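Local atomic coordinates of class II aldolase/adducin N-terminal domain-containing protein (Thermoplasma acidophilum, PDB entry 3M4R), a protein that is of unknown function but binds a zinc ion through this N-terminal class II aldolase-like domain and may act as an oxidoreductase. Residues 58-63 with 118-123; 44-47 with 53-56; 137-142 with 150-155. All coordinates share one frame; numbering follows the deposited sequence.

Contact 1: residues 58-63 with 118-123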
loop_
_atom_site.group_PDB
_atom_site.type_symbol
_atom_site.label_atom_id
_atom_site.label_comp_id
_atom_site.label_asym_id
_atom_site.label_seq_id
_atom_site.Cartn_x
_atom_site.Cartn_y
_atom_site.Cartn_z
ATOM N N LEU A 58 -8.314 -6.464 -7.091
ATOM C CA LEU A 58 -7.222 -6.008 -6.297
ATOM C C LEU A 58 -6.488 -7.210 -5.786
ATOM O O LEU A 58 -6.992 -7.979 -5.001
ATOM C CB LEU A 58 -7.680 -5.111 -5.114
ATOM C CG LEU A 58 -6.561 -4.555 -4.212
ATOM C CD1 LEU A 58 -5.791 -3.392 -4.923
ATOM C CD2 LEU A 58 -7.208 -4.104 -2.884
ATOM N N ARG A 59 -5.261 -7.373 -6.250
ATOM C CA ARG A 59 -4.394 -8.440 -5.777
ATOM C C ARG A 59 -3.532 -7.809 -4.692
ATOM O O ARG A 59 -2.670 -6.967 -4.964
ATOM C CB ARG A 59 -3.529 -8.984 -6.930
ATOM C CG ARG A 59 -4.235 -9.965 -7.899
ATOM C CD ARG A 59 -4.382 -11.357 -7.281
ATOM N NE ARG A 59 -5.369 -12.172 -7.975
ATOM C CZ ARG A 59 -5.818 -13.374 -7.590
ATOM N NH1 ARG A 59 -5.337 -13.988 -6.534
ATOM N NH2 ARG A 59 -6.791 -13.970 -8.291
ATOM N N VAL A 60 -3.806 -8.185 -3.457
ATOM C CA VAL A 60 -3.240 -7.532 -2.300
ATOM C C VAL A 60 -2.495 -8.562 -1.477
ATOM O O VAL A 60 -2.898 -9.716 -1.385
ATOM C CB VAL A 60 -4.303 -6.840 -1.431
ATOM C CG1 VAL A 60 -5.321 -7.868 -0.833
ATOM C CG2 VAL A 60 -3.670 -6.034 -0.293
ATOM N N LYS A 61 -1.388 -8.121 -0.880
ATOM C CA LYS A 61 -0.568 -8.958 -0.035
ATOM C C LYS A 61 -1.384 -9.681 1.013
ATOM O O LYS A 61 -2.249 -9.081 1.607
ATOM C CB LYS A 61 0.500 -8.091 0.647
ATOM C CG LYS A 61 1.526 -8.886 1.367
ATOM C CD LYS A 61 1.442 -8.682 2.789
ATOM C CE LYS A 61 2.664 -9.224 3.503
ATOM N NZ LYS A 61 2.174 -10.137 4.614
ATOM N N ASN A 62 -1.086 -10.961 1.252
ATOM C CA ASN A 62 -1.857 -11.763 2.194
ATOM C C ASN A 62 -1.008 -12.252 3.348
ATOM O O ASN A 62 0.173 -11.956 3.404
ATOM C CB ASN A 62 -2.615 -12.902 1.471
ATOM C CG ASN A 62 -1.715 -13.901 0.830
ATOM O OD1 ASN A 62 -0.692 -14.270 1.400
ATOM N ND2 ASN A 62 -2.128 -14.416 -0.350
ATOM N N SER A 63 -1.615 -12.983 4.277
ATOM C CA SER A 63 -0.935 -13.389 5.520
ATOM C C SER A 63 -0.013 -14.586 5.345
ATOM O O SER A 63 0.574 -15.052 6.309
ATOM C CB SER A 63 -1.981 -13.754 6.571
ATOM O OG SER A 63 -2.837 -14.752 6.059
ATOM N N PHE A 118 -8.062 -1.933 2.496
ATOM C CA PHE A 118 -8.803 -0.746 2.056
ATOM C C PHE A 118 -7.918 0.468 1.765
ATOM O O PHE A 118 -8.302 1.297 0.949
ATOM C CB PHE A 118 -9.896 -0.370 3.012
ATOM C CG PHE A 118 -11.076 -1.319 2.955
ATOM C CD1 PHE A 118 -11.891 -1.340 1.851
ATOM C CD2 PHE A 118 -11.299 -2.228 3.957
ATOM C CE1 PHE A 118 -12.965 -2.224 1.776
ATOM C CE2 PHE A 118 -12.395 -3.111 3.895
ATOM C CZ PHE A 118 -13.220 -3.102 2.792
ATOM N N LEU A 119 -6.704 0.533 2.337
ATOM C CA LEU A 119 -5.763 1.622 1.920
ATOM C C LEU A 119 -5.471 1.527 0.431
ATOM O O LEU A 119 -5.314 2.550 -0.301
ATOM C CB LEU A 119 -4.429 1.569 2.675
ATOM C CG LEU A 119 -4.431 1.670 4.199
ATOM C CD1 LEU A 119 -2.994 1.547 4.789
ATOM C CD2 LEU A 119 -5.115 2.965 4.662
ATOM N N HIS A 120 -5.388 0.290 -0.017
ATOM C CA HIS A 120 -5.042 -0.029 -1.399
ATOM C C HIS A 120 -6.222 0.181 -2.358
ATOM O O HIS A 120 -6.094 0.769 -3.486
ATOM C CB HIS A 120 -4.559 -1.465 -1.426
ATOM C CG HIS A 120 -3.266 -1.652 -0.683
ATOM N ND1 HIS A 120 -2.043 -1.622 -1.330
ATOM C CD2 HIS A 120 -2.997 -1.842 0.632
ATOM C CE1 HIS A 120 -1.079 -1.780 -0.429
ATOM N NE2 HIS A 120 -1.624 -1.919 0.769
ATOM N N ALA A 121 -7.361 -0.341 -1.940
ATOM C CA ALA A 121 -8.568 -0.322 -2.800
ATOM C C ALA A 121 -9.006 1.092 -3.074
ATOM O O ALA A 121 -9.446 1.397 -4.173
ATOM C CB ALA A 121 -9.760 -1.138 -2.150
ATOM N N PHE A 122 -8.864 1.953 -2.070
ATOM C CA PHE A 122 -9.387 3.308 -2.107
ATOM C C PHE A 122 -8.430 4.344 -2.736
ATOM O O PHE A 122 -8.799 5.491 -2.825
ATOM C CB PHE A 122 -9.730 3.805 -0.716
ATOM C CG PHE A 122 -10.930 3.146 -0.079
ATOM C CD1 PHE A 122 -11.838 2.399 -0.805
ATOM C CD2 PHE A 122 -11.165 3.334 1.266
ATOM C CE1 PHE A 122 -12.936 1.844 -0.174
ATOM C CE2 PHE A 122 -12.253 2.797 1.904
ATOM C CZ PHE A 122 -13.138 2.042 1.190
ATOM N N LEU A 123 -7.267 3.933 -3.199
ATOM C CA LEU A 123 -6.375 4.837 -3.943
ATOM C C LEU A 123 -6.401 4.439 -5.413
ATOM O O LEU A 123 -6.146 3.261 -5.759
ATOM C CB LEU A 123 -4.965 4.731 -3.389
ATOM C CG LEU A 123 -4.753 5.427 -2.040
ATOM C CD1 LEU A 123 -3.355 5.067 -1.460
ATOM C CD2 LEU A 123 -4.923 6.906 -2.213
#
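Beside the zinc site of the class II aldolase fold, Leu58 and Val60 of strand 54-61 pack against His120 and Ala121 of helix 117-121, a buried strand-to-helix contact. Both strand residues send their CB toward the helix, whereas Arg59 between them takes no part, the alternation expected of an extended strand. Leu58 does most of the touching. Its CG lies anti to the backbone N (chi1 -179°), which carries the branched end across to the helix. There CD2 rests 4.0 Å from Ala121 CB and 3.9 Å from Ala121 N. The same methyl lies 4.0 Å from His120 CB, and CD1 is slightly farther from that atom; the Leu58 and His120 side chains cross at about a right angle. Val60 meets the imidazole instead: its CG2 lies over one face of the ring, 4.3 Å from His120 CD2. Neither ring nitrogen is used across the contact. His120 ND1 is hydrogen-bonded to Ser42 OG and NE2 to Asn40 OD1, so strand 40-48 holds both polar atoms. The His120 side chain also touches His130, a zinc ligand, and Glu116, another ligand, is close in sequence and space. The His120 side chain stays about 8 Å from the zinc ion, consistent with a second-shell position. The chemistry is therefore divided: the contact across the segments is van der Waals packing without a hydrogen bond, while two hydrogen bonds to the neighbouring strand fix the rotation of the imidazole.

Contact 2: residues 44-47 with 53-56; sequences KTTE and RIIS
Glu47 and Ile55 form the hydrogen-bonded pair of an antiparallel beta hairpin made by strands 40-48 and 54-61. Glu47 N donates to Ile55 O at 3.1 Å, with an N-H...O angle of 170°. In return Ile55 N donates to Glu47 O at 2.7 Å and 165°, so both backbone groups of each residue are satisfied within the pair. Next to it, Thr46 and Ser56 make a non-hydrogen-bonded pair with CA atoms 5.0 Å apart. Here a water bridges the strands: it is 2.7 Å from Ser56 OG and gives a weak hydrogen bond of 3.2 Å to Thr45 O. The charged and polar side-chain ends look beyond the pairing. Glu47 OE2 forms a salt bridge with Arg59, Thr45 OG1 is hydrogen-bonded to Asp16, and Arg53 pairs with Asp49 in the turn. Lys44 NZ bonds to three carbonyl oxygens, those of His120, Leu123 and Tyr125, tying the strand to the end of helix 117-121 and the residues just after it. Glu47 O also receives a CA-H...O contact, 3.3 Å from Ile54 CA. With CG1 of Ile55 set between its backbone N and carbonyl carbon (chi1 50°), that methylene comes within 3.5 Å of Glu47 O.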
loop_
_atom_site.group_PDB
_atom_site.type_symbol
_atom_site.label_atom_id
_atom_site.label_comp_id
_atom_site.label_asym_id
_atom_site.label_seq_id
_atom_site.Cartn_x
_atom_site.Cartn_y
_atom_site.Cartn_z
ATOM N N LYS A 44 -3.851 -3.480 -9.055
ATOM C CA LYS A 44 -5.183 -3.602 -9.640
ATOM C C LYS A 44 -5.091 -4.199 -11.054
ATOM O O LYS A 44 -4.312 -3.745 -11.905
ATOM C CB LYS A 44 -5.885 -2.251 -9.666
ATOM C CG LYS A 44 -6.161 -1.718 -8.260
ATOM C CD LYS A 44 -6.700 -0.298 -8.312
ATOM C CE LYS A 44 -6.824 0.309 -6.884
ATOM N NZ LYS A 44 -5.500 0.585 -6.223
ATOM N N THR A 45 -5.853 -5.271 -11.287
ATOM C CA THR A 45 -5.617 -6.099 -12.445
ATOM C C THR A 45 -6.914 -6.601 -13.023
ATOM O O THR A 45 -7.950 -6.510 -12.383
ATOM C CB THR A 45 -4.663 -7.240 -12.041
ATOM O OG1 THR A 45 -4.104 -7.830 -13.224
ATOM C CG2 THR A 45 -5.352 -8.277 -11.172
ATOM N N THR A 46 -6.866 -7.123 -14.248
ATOM C CA THR A 46 -8.056 -7.717 -14.901
ATOM C C THR A 46 -7.950 -9.205 -14.917
ATOM O O THR A 46 -6.933 -9.748 -15.352
ATOM C CB THR A 46 -8.133 -7.198 -16.332
ATOM O OG1 THR A 46 -8.095 -5.785 -16.264
ATOM C CG2 THR A 46 -9.405 -7.614 -17.073
ATOM N N GLU A 47 -9.014 -9.876 -14.444
ATOM C CA GLU A 47 -9.061 -11.303 -14.369
ATOM C C GLU A 47 -10.465 -11.792 -14.760
ATOM O O GLU A 47 -11.418 -11.010 -14.795
ATOM C CB GLU A 47 -8.788 -11.763 -12.938
ATOM C CG GLU A 47 -7.562 -11.183 -12.358
ATOM C CD GLU A 47 -7.180 -11.792 -11.017
ATOM O OE1 GLU A 47 -7.965 -12.598 -10.441
ATOM O OE2 GLU A 47 -6.084 -11.436 -10.529
ATOM N N ARG A 53 -16.784 -13.993 -15.816
ATOM C CA ARG A 53 -16.922 -12.569 -15.949
ATOM C C ARG A 53 -15.503 -11.960 -15.900
ATOM O O ARG A 53 -14.643 -12.406 -15.130
ATOM C CB ARG A 53 -17.843 -12.011 -14.876
ATOM C CG ARG A 53 -19.329 -12.355 -15.170
ATOM C CD ARG A 53 -20.330 -12.177 -14.027
ATOM N NE ARG A 53 -19.807 -12.700 -12.766
ATOM C CZ ARG A 53 -20.501 -13.331 -11.825
ATOM N NH1 ARG A 53 -19.841 -13.722 -10.744
ATOM N NH2 ARG A 53 -21.810 -13.550 -11.927
ATOM N N ILE A 54 -15.253 -10.987 -16.767
ATOM C CA ILE A 54 -13.980 -10.246 -16.748
ATOM C C ILE A 54 -14.190 -9.129 -15.743
ATOM O O ILE A 54 -15.155 -8.381 -15.853
ATOM C CB ILE A 54 -13.564 -9.716 -18.145
ATOM C CG1 ILE A 54 -13.523 -10.857 -19.141
ATOM C CG2 ILE A 54 -12.124 -9.127 -18.129
ATOM C CD1 ILE A 54 -12.747 -12.118 -18.628
ATOM N N ILE A 55 -13.348 -9.068 -14.719
ATOM C CA ILE A 55 -13.585 -8.149 -13.584
ATOM C C ILE A 55 -12.309 -7.496 -13.123
ATOM O O ILE A 55 -11.219 -8.015 -13.377
ATOM C CB ILE A 55 -14.190 -8.887 -12.338
ATOM C CG1 ILE A 55 -13.374 -10.140 -11.983
ATOM C CG2 ILE A 55 -15.691 -9.269 -12.575
ATOM C CD1 ILE A 55 -13.469 -10.552 -10.486
ATOM N N SER A 56 -12.468 -6.399 -12.377
ATOM C CA SER A 56 -11.367 -5.668 -11.814
ATOM C C SER A 56 -11.032 -6.245 -10.420
ATOM O O SER A 56 -11.915 -6.381 -9.594
ATOM C CB SER A 56 -11.752 -4.184 -11.719
ATOM O OG SER A 56 -10.699 -3.504 -11.106
HETATM O O HOH W 1 -8.447 -3.389 -12.635
#

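Contact 3: residues 137-142 with 150-155; sequences LSITNT and AKILGN
A small apolar contact between two consecutive helices, Ile139 of helix 134-140 against Ile152 and Leu153 of helix 146-153, lies toward the edge of the domain, where the helices follow one another through a short loop. No hydrogen bond crosses it, and the closest CA atoms, those of Ile139 and Ile152, stand 9.8 Å apart, so side-chain ends alone bridge the gap. Ile139 supplies the bridging atom. Its CG1 runs opposite the backbone N, though swung from the ideal (chi1 -152°), and chi2 of 172° keeps the chain extended, which pushes CD1 out to the second helix. The two isoleucines reach toward each other tip to tip, with Ile139 CD1 4.0 Å from Ile152 CD1. Ile152 CG2 lies nearly as close to that methyl, at 4.1 Å, so both branches of Ile152 receive it. Leu153 adds a looser touch, its CD2 4.4 Å from Ile139 CD1. Phe214 of helix 197-215 touches both isoleucines, while Leu153 meets Ala211 of that helix and Val184 of strand 182-185, so that helix 197-215 and the sheet also contribute to the cluster.

Polar groups serve the helix ends instead. Asn141 ND2 donates to Leu137 O at 2.7 Å from above the carbonyl plane, and Thr142 OG1 donates to Ile139 O at 2.8 Å. In the second helix, Gly154 N closes the last turn on Ala150 O at 2.9 Å, after which Gly154 leaves helical geometry with positive phi. The two helices thus pack beside helix 197-215 and touch the sheet through Leu153 and Val184, as a peripheral part of the class II aldolase alpha/beta domain.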
loop_
_atom_site.group_PDB
_atom_site.type_symbol
_atom_site.label_atom_id
_atom_site.label_comp_id
_atom_site.label_asym_id
_atom_site.label_seq_id
_atom_site.Cartn_x
_atom_site.Cartn_y
_atom_site.Cartn_z
ATOM N N LEU A 137 8.601 6.919 10.669
ATOM C CA LEU A 137 8.102 6.889 12.027
ATOM C C LEU A 137 8.845 7.917 12.876
ATOM O O LEU A 137 8.211 8.635 13.633
ATOM C CB LEU A 137 8.243 5.487 12.640
ATOM C CG LEU A 137 7.269 4.354 12.233
ATOM C CD1 LEU A 137 7.618 3.050 13.007
ATOM C CD2 LEU A 137 5.807 4.732 12.496
ATOM N N SER A 138 10.171 8.008 12.712
ATOM C CA SER A 138 10.982 8.977 13.443
ATOM C C SER A 138 10.610 10.416 13.147
ATOM O O SER A 138 10.407 11.194 14.063
ATOM C CB SER A 138 12.466 8.850 13.105
ATOM O OG SER A 138 12.993 7.613 13.532
ATOM N N ILE A 139 10.537 10.772 11.864
ATOM C CA ILE A 139 10.251 12.152 11.501
ATOM C C ILE A 139 8.850 12.553 11.921
ATOM O O ILE A 139 8.633 13.683 12.347
ATOM C CB ILE A 139 10.497 12.469 9.992
ATOM C CG1 ILE A 139 10.844 13.959 9.850
ATOM C CG2 ILE A 139 9.286 12.109 9.145
ATOM C CD1 ILE A 139 11.293 14.383 8.479
ATOM N N THR A 140 7.905 11.628 11.835
ATOM C CA THR A 140 6.528 11.938 12.186
ATOM C C THR A 140 6.308 11.892 13.696
ATOM O O THR A 140 5.307 12.399 14.177
ATOM C CB THR A 140 5.542 11.062 11.434
ATOM O OG1 THR A 140 5.749 9.678 11.750
ATOM C CG2 THR A 140 5.702 11.284 9.923
ATOM N N ASN A 141 7.250 11.309 14.432
ATOM C CA ASN A 141 7.184 11.284 15.895
ATOM C C ASN A 141 7.871 12.482 16.566
ATOM O O ASN A 141 7.877 12.547 17.769
ATOM C CB ASN A 141 7.761 9.974 16.465
ATOM C CG ASN A 141 6.713 8.922 16.626
ATOM O OD1 ASN A 141 5.782 9.085 17.409
ATOM N ND2 ASN A 141 6.826 7.844 15.864
ATOM N N THR A 142 8.445 13.399 15.780
ATOM C CA THR A 142 8.962 14.680 16.271
ATOM C C THR A 142 7.808 15.671 16.369
ATOM O O THR A 142 6.710 15.398 15.904
ATOM C CB THR A 142 9.997 15.328 15.306
ATOM O OG1 THR A 142 9.330 15.798 14.124
ATOM C CG2 THR A 142 11.129 14.371 14.919
ATOM N N ALA A 150 5.987 17.960 5.124
ATOM C CA ALA A 150 5.717 17.924 3.682
ATOM C C ALA A 150 6.805 18.665 2.878
ATOM O O ALA A 150 7.250 18.169 1.830
ATOM C CB ALA A 150 4.335 18.511 3.387
ATOM N N LYS A 151 7.284 19.810 3.370
ATOM C CA LYS A 151 8.314 20.540 2.638
ATOM C C LYS A 151 9.620 19.719 2.625
ATOM O O LYS A 151 10.385 19.797 1.665
ATOM C CB LYS A 151 8.537 21.988 3.163
ATOM C CG LYS A 151 7.247 22.871 3.207
ATOM C CD LYS A 151 7.415 24.447 3.121
ATOM C CE LYS A 151 8.784 24.957 3.312
ATOM N NZ LYS A 151 8.990 26.512 3.395
ATOM N N ILE A 152 9.850 18.912 3.660
ATOM C CA ILE A 152 11.066 18.104 3.755
ATOM C C ILE A 152 10.984 16.939 2.770
ATOM O O ILE A 152 11.931 16.649 2.045
ATOM C CB ILE A 152 11.265 17.532 5.192
ATOM C CG1 ILE A 152 11.571 18.667 6.189
ATOM C CG2 ILE A 152 12.414 16.534 5.233
ATOM C CD1 ILE A 152 11.346 18.313 7.657
ATOM N N LEU A 153 9.816 16.324 2.720
ATOM C CA LEU A 153 9.620 15.053 2.050
ATOM C C LEU A 153 9.217 15.165 0.576
ATOM O O LEU A 153 9.384 14.209 -0.177
ATOM C CB LEU A 153 8.583 14.248 2.830
ATOM C CG LEU A 153 8.982 13.854 4.253
ATOM C CD1 LEU A 153 7.925 12.960 4.882
ATOM C CD2 LEU A 153 10.380 13.190 4.352
ATOM N N GLY A 154 8.654 16.298 0.175
ATOM C CA GLY A 154 8.330 16.522 -1.233
ATOM C C GLY A 154 6.860 16.694 -1.536
ATOM O O GLY A 154 6.146 17.280 -0.735
ATOM N N ASN A 155 6.398 16.195 -2.697
ATOM C CA ASN A 155 5.013 16.424 -3.078
ATOM C C ASN A 155 4.149 15.375 -2.412
ATOM O O ASN A 155 3.750 14.375 -3.034
ATOM C CB ASN A 155 4.790 16.406 -4.592
ATOM C CG ASN A 155 3.425 16.929 -4.962
ATOM O OD1 ASN A 155 2.734 17.533 -4.122
ATOM N ND2 ASN A 155 3.031 16.733 -6.219
#

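In the fold
Contacts 1 and 2 share strand 54-61 and belong to one region of the sheet: their centres are 14 Å apart, and the Arg59-Glu47 salt bridge and packing of Leu58 on Lys44 join them directly. Contact 1 is wholly buried near the centre of the chain, next to the zinc site, and relies on apolar packing. Contact 2, at the exposed hairpin, depends on backbone hydrogen bonds and a water. Contact 3 is largely buried (Ile152 is partly exposed) and apolar, but links helix to helix rather than strand to helix. It touches neither of the others; its nearest atoms are about 11 Å from contact 1, and it lies across the chain's centre from contact 2.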